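Local coordinates for protein PA1221 (Pseudomonas aeruginosa, PDB 4DG8) that belongs to the ANL superfamily of AMP-binding enzymes, probably carries a phosphopantetheine attachment site in the same chain, and holds adenosine monophosphate in this model, at residues Asp326-Ala338 and Ala404-Gly416. Residues are numbered along the deposited sequence; the frame is centred on the assembly and turned at random.
Sequences DDLEEDDIPIGKA and ARYDEQGRLRFIG. With AMP (adenosine monophosphate), chain B.
A classic beta bulge sets I335 and G336 opposite L412 alone, where a single antiparallel bridge, G336 with L412, joins 326-338 to the start of strand 412-416. L412 N donates to G336 O at 2.9 Å, and L412 O takes I335 N at 2.9 Å and, weakly, G336 N. Strand 412-416 also pairs with 393-406; a type I turn from D407 to G410 joins the two, and D407 OD1 accepts from Q409 N, an Asx turn.

The side chains beside this bridge form a salt-bridge network. R413, bent at chi2 and chi3, grips D332 side-on: NE reaches OD2 at 2.8 Å (178°) and NH2 reaches OD1 at 3.0 Å. R413 NH2 also bonds weakly to E330 OE1, at the guanidinium edge. D407 OD2 takes R411 NE and NH2 as well as R413 NH1. P334 CG sits over one face of the R411 guanidinium, 3.7 Å from CZ. R411 NH1 bonds weakly to D327 OD1, whose OD2 is held by H321 and T324 N. I335 packs its CG1 on L412 CB (3.7 Å) and its CG2 on F414 CB. F414 has chi1 -176°, CG opposite its own N, which turns one ring face to AMP C2.

Four carboxylates surround the two guanidinium groups, D407 serving both; they probably offset the largely buried charge, fix both groups and join the acidic loop to the strand that brings F414 to the nucleotide.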
loop_
_atom_site.group_PDB
_atom_site.type_symbol
_atom_site.label_atom_id
_atom_site.label_comp_id
_atom_site.label_asym_id
_atom_site.label_seq_id
_atom_site.Cartn_x
_atom_site.Cartn_y
_atom_site.Cartn_z
ATOM N N ASP A 326 26.407 -10.895 2.402
ATOM C CA ASP A 326 27.102 -10.321 1.258
ATOM C C ASP A 326 26.451 -9.052 0.734
ATOM O O ASP A 326 27.138 -8.127 0.279
ATOM C CB ASP A 326 27.149 -11.337 0.130
ATOM C CG ASP A 326 28.522 -11.871 -0.086
ATOM O OD1 ASP A 326 29.343 -11.744 0.843
ATOM O OD2 ASP A 326 28.781 -12.411 -1.181
ATOM N N ASP A 327 25.122 -9.017 0.772
ATOM C CA ASP A 327 24.381 -7.862 0.263
ATOM C C ASP A 327 24.830 -6.571 0.921
ATOM O O ASP A 327 24.711 -5.503 0.330
ATOM C CB ASP A 327 22.870 -8.048 0.445
ATOM C CG ASP A 327 22.328 -9.203 -0.373
ATOM O OD1 ASP A 327 22.965 -9.531 -1.412
ATOM O OD2 ASP A 327 21.278 -9.774 0.021
ATOM N N LEU A 328 25.347 -6.676 2.143
ATOM C CA LEU A 328 25.697 -5.486 2.911
ATOM C C LEU A 328 26.939 -4.812 2.354
ATOM O O LEU A 328 27.306 -3.711 2.781
ATOM C CB LEU A 328 25.907 -5.835 4.378
ATOM C CG LEU A 328 24.730 -6.518 5.065
ATOM C CD1 LEU A 328 25.121 -6.849 6.489
ATOM C CD2 LEU A 328 23.480 -5.648 5.025
ATOM N N GLU A 329 27.583 -5.478 1.400
ATOM C CA GLU A 329 28.759 -4.927 0.751
ATOM C C GLU A 329 28.441 -4.240 -0.575
ATOM O O GLU A 329 29.345 -3.730 -1.223
ATOM C CB GLU A 329 29.790 -6.027 0.499
ATOM C CG GLU A 329 30.239 -6.744 1.743
ATOM C CD GLU A 329 30.744 -5.784 2.802
ATOM O OE1 GLU A 329 31.589 -4.917 2.479
ATOM O OE2 GLU A 329 30.279 -5.891 3.955
ATOM N N GLU A 330 27.174 -4.235 -0.986
ATOM C CA GLU A 330 26.829 -3.701 -2.303
ATOM C C GLU A 330 26.363 -2.248 -2.229
ATOM O O GLU A 330 26.096 -1.733 -1.135
ATOM C CB GLU A 330 25.709 -4.552 -2.927
ATOM C CG GLU A 330 25.983 -6.062 -2.953
ATOM C CD GLU A 330 26.592 -6.545 -4.265
ATOM O OE1 GLU A 330 26.844 -5.707 -5.155
ATOM O OE2 GLU A 330 26.812 -7.767 -4.412
ATOM N N ASP A 331 26.195 -1.622 -3.400
ATOM C CA ASP A 331 25.776 -0.220 -3.496
ATOM C C ASP A 331 24.267 -0.133 -3.306
ATOM O O ASP A 331 23.732 0.930 -3.026
ATOM C CB ASP A 331 26.115 0.377 -4.872
ATOM C CG ASP A 331 27.571 0.820 -5.007
ATOM O OD1 ASP A 331 28.397 0.564 -4.105
ATOM O OD2 ASP A 331 27.887 1.422 -6.060
ATOM N N ASP A 332 23.582 -1.258 -3.496
ATOM C CA ASP A 332 22.130 -1.321 -3.344
ATOM C C ASP A 332 21.739 -2.718 -2.898
ATOM O O ASP A 332 22.409 -3.672 -3.253
ATOM C CB ASP A 332 21.440 -1.035 -4.685
ATOM C CG ASP A 332 21.774 -2.085 -5.752
ATOM O OD1 ASP A 332 22.888 -2.022 -6.314
ATOM O OD2 ASP A 332 20.930 -2.972 -6.031
ATOM N N ILE A 333 20.647 -2.838 -2.143
ATOM C CA ILE A 333 20.099 -4.150 -1.787
ATOM C C ILE A 333 19.262 -4.661 -2.952
ATOM O O ILE A 333 18.349 -3.959 -3.396
ATOM C CB ILE A 333 19.161 -4.063 -0.566
ATOM C CG1 ILE A 333 19.859 -3.379 0.618
ATOM C CG2 ILE A 333 18.629 -5.453 -0.189
ATOM C CD1 ILE A 333 21.132 -4.082 1.082
ATOM N N PRO A 334 19.564 -5.879 -3.456
ATOM C CA PRO A 334 18.752 -6.455 -4.539
ATOM C C PRO A 334 17.273 -6.420 -4.177
ATOM O O PRO A 334 16.938 -6.431 -2.975
ATOM C CB PRO A 334 19.231 -7.917 -4.602
ATOM C CG PRO A 334 20.644 -7.884 -4.090
ATOM C CD PRO A 334 20.655 -6.778 -3.031
ATOM N N ILE A 335 16.407 -6.307 -5.186
ATOM C CA ILE A 335 14.971 -6.492 -4.973
ATOM C C ILE A 335 14.608 -7.946 -5.268
ATOM O O ILE A 335 13.455 -8.356 -5.145
ATOM C CB ILE A 335 14.088 -5.512 -5.786
ATOM C CG1 ILE A 335 14.330 -5.653 -7.296
ATOM C CG2 ILE A 335 14.318 -4.073 -5.302
ATOM C CD1 ILE A 335 13.472 -4.692 -8.168
ATOM N N GLY A 336 15.625 -8.728 -5.617
ATOM C CA GLY A 336 15.494 -10.176 -5.695
ATOM C C GLY A 336 14.747 -10.771 -6.874
ATOM O O GLY A 336 15.039 -10.462 -8.038
ATOM N N LYS A 337 13.806 -11.664 -6.576
ATOM C CA LYS A 337 13.094 -12.398 -7.620
ATOM C C LYS A 337 11.584 -12.374 -7.398
ATOM O O LYS A 337 11.113 -11.968 -6.336
ATOM C CB LYS A 337 13.610 -13.840 -7.692
ATOM C CG LYS A 337 15.094 -13.957 -8.055
ATOM C CD LYS A 337 15.607 -15.400 -7.911
ATOM C CE LYS A 337 17.082 -15.528 -8.293
ATOM N NZ LYS A 337 17.635 -16.897 -7.996
ATOM N N ALA A 338 10.834 -12.810 -8.408
ATOM C CA ALA A 338 9.374 -12.893 -8.345
ATOM C C ALA A 338 8.866 -13.664 -7.120
ATOM O O ALA A 338 9.351 -14.744 -6.804
ATOM C CB ALA A 338 8.824 -13.544 -9.632
ATOM N N ALA A 404 15.352 -1.530 -14.003
ATOM C CA ALA A 404 16.288 -2.320 -13.218
ATOM C C ALA A 404 17.258 -3.078 -14.127
ATOM O O ALA A 404 17.220 -2.925 -15.355
ATOM C CB ALA A 404 15.537 -3.280 -12.308
ATOM N N ARG A 405 18.119 -3.886 -13.506
ATOM C CA ARG A 405 19.090 -4.727 -14.195
ATOM C C ARG A 405 19.260 -5.991 -13.367
ATOM O O ARG A 405 19.050 -5.971 -12.150
ATOM C CB ARG A 405 20.449 -4.032 -14.279
ATOM C CG ARG A 405 21.147 -3.998 -12.917
ATOM C CD ARG A 405 22.587 -3.533 -12.952
ATOM N NE ARG A 405 23.050 -3.265 -11.592
ATOM C CZ ARG A 405 23.708 -4.133 -10.823
ATOM N NH1 ARG A 405 24.017 -5.344 -11.282
ATOM N NH2 ARG A 405 24.059 -3.786 -9.586
ATOM N N TYR A 406 19.638 -7.089 -14.018
ATOM C CA TYR A 406 20.009 -8.309 -13.305
ATOM C C TYR A 406 21.453 -8.214 -12.847
ATOM O O TYR A 406 22.283 -7.610 -13.529
ATOM C CB TYR A 406 19.881 -9.537 -14.208
ATOM C CG TYR A 406 18.468 -9.889 -14.613
ATOM C CD1 TYR A 406 17.556 -10.377 -13.684
ATOM C CD2 TYR A 406 18.054 -9.753 -15.931
ATOM C CE1 TYR A 406 16.264 -10.713 -14.058
ATOM C CE2 TYR A 406 16.771 -10.081 -16.314
ATOM C CZ TYR A 406 15.873 -10.562 -15.375
ATOM O OH TYR A 406 14.589 -10.902 -15.767
ATOM N N ASP A 407 21.758 -8.820 -11.702
ATOM C CA ASP A 407 23.158 -9.064 -11.337
ATOM C C ASP A 407 23.570 -10.456 -11.805
ATOM O O ASP A 407 22.777 -11.166 -12.439
ATOM C CB ASP A 407 23.409 -8.894 -9.834
ATOM C CG ASP A 407 22.631 -9.889 -8.978
ATOM O OD1 ASP A 407 22.194 -10.946 -9.502
ATOM O OD2 ASP A 407 22.456 -9.603 -7.768
ATOM N N GLU A 408 24.801 -10.846 -11.485
ATOM C CA GLU A 408 25.334 -12.140 -11.919
ATOM C C GLU A 408 24.563 -13.331 -11.343
ATOM O O GLU A 408 24.701 -14.451 -11.828
ATOM C CB GLU A 408 26.828 -12.262 -11.583
ATOM C CG GLU A 408 27.142 -12.335 -10.078
ATOM C CD GLU A 408 26.913 -11.017 -9.334
ATOM O OE1 GLU A 408 27.278 -9.950 -9.879
ATOM O OE2 GLU A 408 26.375 -11.052 -8.202
ATOM N N GLN A 409 23.757 -13.094 -10.311
ATOM C CA GLN A 409 22.953 -14.159 -9.704
ATOM C C GLN A 409 21.522 -14.247 -10.231
ATOM O O GLN A 409 20.707 -15.005 -9.703
ATOM C CB GLN A 409 22.925 -14.028 -8.183
ATOM C CG GLN A 409 24.251 -14.302 -7.525
ATOM C CD GLN A 409 24.202 -14.085 -6.032
ATOM O OE1 GLN A 409 23.469 -14.768 -5.315
ATOM N NE2 GLN A 409 24.976 -13.119 -5.552
ATOM N N GLY A 410 21.199 -13.454 -11.245
ATOM C CA GLY A 410 19.834 -13.435 -11.747
ATOM C C GLY A 410 18.865 -12.766 -10.784
ATOM O O GLY A 410 17.658 -13.010 -10.834
ATOM N N ARG A 411 19.396 -11.932 -9.890
ATOM C CA ARG A 411 18.555 -11.126 -9.004
ATOM C C ARG A 411 18.353 -9.753 -9.629
ATOM O O ARG A 411 19.247 -9.234 -10.298
ATOM C CB ARG A 411 19.201 -10.963 -7.624
ATOM C CG ARG A 411 19.625 -12.252 -6.963
ATOM C CD ARG A 411 20.361 -11.972 -5.653
ATOM N NE ARG A 411 21.584 -11.184 -5.841
ATOM C CZ ARG A 411 22.474 -10.955 -4.875
ATOM N NH1 ARG A 411 22.288 -11.462 -3.660
ATOM N NH2 ARG A 411 23.558 -10.232 -5.122
ATOM N N LEU A 412 17.183 -9.159 -9.425
ATOM C CA LEU A 412 16.945 -7.817 -9.943
ATOM C C LEU A 412 17.524 -6.730 -9.038
ATOM O O LEU A 412 17.463 -6.813 -7.809
ATOM C CB LEU A 412 15.456 -7.573 -10.204
ATOM C CG LEU A 412 14.888 -8.269 -11.447
ATOM C CD1 LEU A 412 13.371 -8.219 -11.432
ATOM C CD2 LEU A 412 15.434 -7.655 -12.732
ATOM N N ARG A 413 18.098 -5.719 -9.677
ATOM C CA ARG A 413 18.694 -4.578 -9.002
ATOM C C ARG A 413 17.961 -3.318 -9.482
ATOM O O ARG A 413 18.036 -2.960 -10.663
ATOM C CB ARG A 413 20.178 -4.522 -9.353
ATOM C CG ARG A 413 20.873 -5.875 -9.147
ATOM C CD ARG A 413 20.920 -6.257 -7.657
ATOM N NE ARG A 413 21.871 -5.397 -6.969
ATOM C CZ ARG A 413 23.145 -5.710 -6.738
ATOM N NH1 ARG A 413 23.644 -6.891 -7.106
ATOM N NH2 ARG A 413 23.922 -4.834 -6.133
ATOM N N PHE A 414 17.236 -2.668 -8.574
ATOM C CA PHE A 414 16.389 -1.531 -8.936
ATOM C C PHE A 414 17.211 -0.304 -9.348
ATOM O O PHE A 414 18.154 0.100 -8.663
ATOM C CB PHE A 414 15.456 -1.183 -7.783
ATOM C CG PHE A 414 14.489 -0.081 -8.095
ATOM C CD1 PHE A 414 13.220 -0.371 -8.590
ATOM C CD2 PHE A 414 14.839 1.245 -7.882
ATOM C CE1 PHE A 414 12.321 0.642 -8.874
ATOM C CE2 PHE A 414 13.943 2.264 -8.157
ATOM C CZ PHE A 414 12.683 1.965 -8.660
ATOM N N ILE A 415 16.847 0.296 -10.475
ATOM C CA ILE A 415 17.555 1.482 -10.944
ATOM C C ILE A 415 16.780 2.773 -10.691
ATOM O O ILE A 415 17.271 3.680 -10.003
ATOM C CB ILE A 415 17.972 1.363 -12.420
ATOM C CG1 ILE A 415 18.990 0.222 -12.584
ATOM C CG2 ILE A 415 18.558 2.685 -12.915
ATOM C CD1 ILE A 415 19.298 -0.133 -14.035
ATOM N N GLY A 416 15.590 2.879 -11.270
ATOM C CA GLY A 416 14.818 4.102 -11.099
ATOM C C GLY A 416 13.714 4.276 -12.128
ATOM O O GLY A 416 13.376 3.340 -12.844
HETATM P P AMP B . 3.057 1.727 -4.555
HETATM O O1P AMP B . 2.413 2.915 -3.875
HETATM O O2P AMP B . 3.312 0.469 -3.735
HETATM O O3P AMP B . 2.201 1.406 -5.767
HETATM O "O5'" AMP B . 4.412 2.182 -5.250
HETATM C "C5'" AMP B . 5.077 1.325 -6.158
HETATM C "C4'" AMP B . 6.364 1.929 -6.648
HETATM O "O4'" AMP B . 7.226 2.247 -5.524
HETATM C "C3'" AMP B . 7.216 1.033 -7.529
HETATM O "O3'" AMP B . 6.767 1.004 -8.880
HETATM C "C2'" AMP B . 8.609 1.622 -7.353
HETATM O "O2'" AMP B . 8.757 2.795 -8.145
HETATM C "C1'" AMP B . 8.581 2.031 -5.878
HETATM N N9 AMP B . 9.134 0.976 -4.997
HETATM C C8 AMP B . 8.388 0.122 -4.256
HETATM N N7 AMP B . 9.163 -0.736 -3.549
HETATM C C5 AMP B . 10.444 -0.456 -3.834
HETATM C C6 AMP B . 11.772 -0.991 -3.425
HETATM N N6 AMP B . 11.875 -2.018 -2.563
HETATM N N1 AMP B . 12.882 -0.411 -3.944
HETATM C C2 AMP B . 12.776 0.622 -4.807
HETATM N N3 AMP B . 11.607 1.155 -5.217
HETATM C C4 AMP B . 10.421 0.678 -4.780
HETATM O O HOH W 1 25.295 -9.881 -2.953
HETATM O O HOH W 2 18.367 -2.883 -5.933
HETATM O O HOH W 3 20.058 -16.369 -6.725
#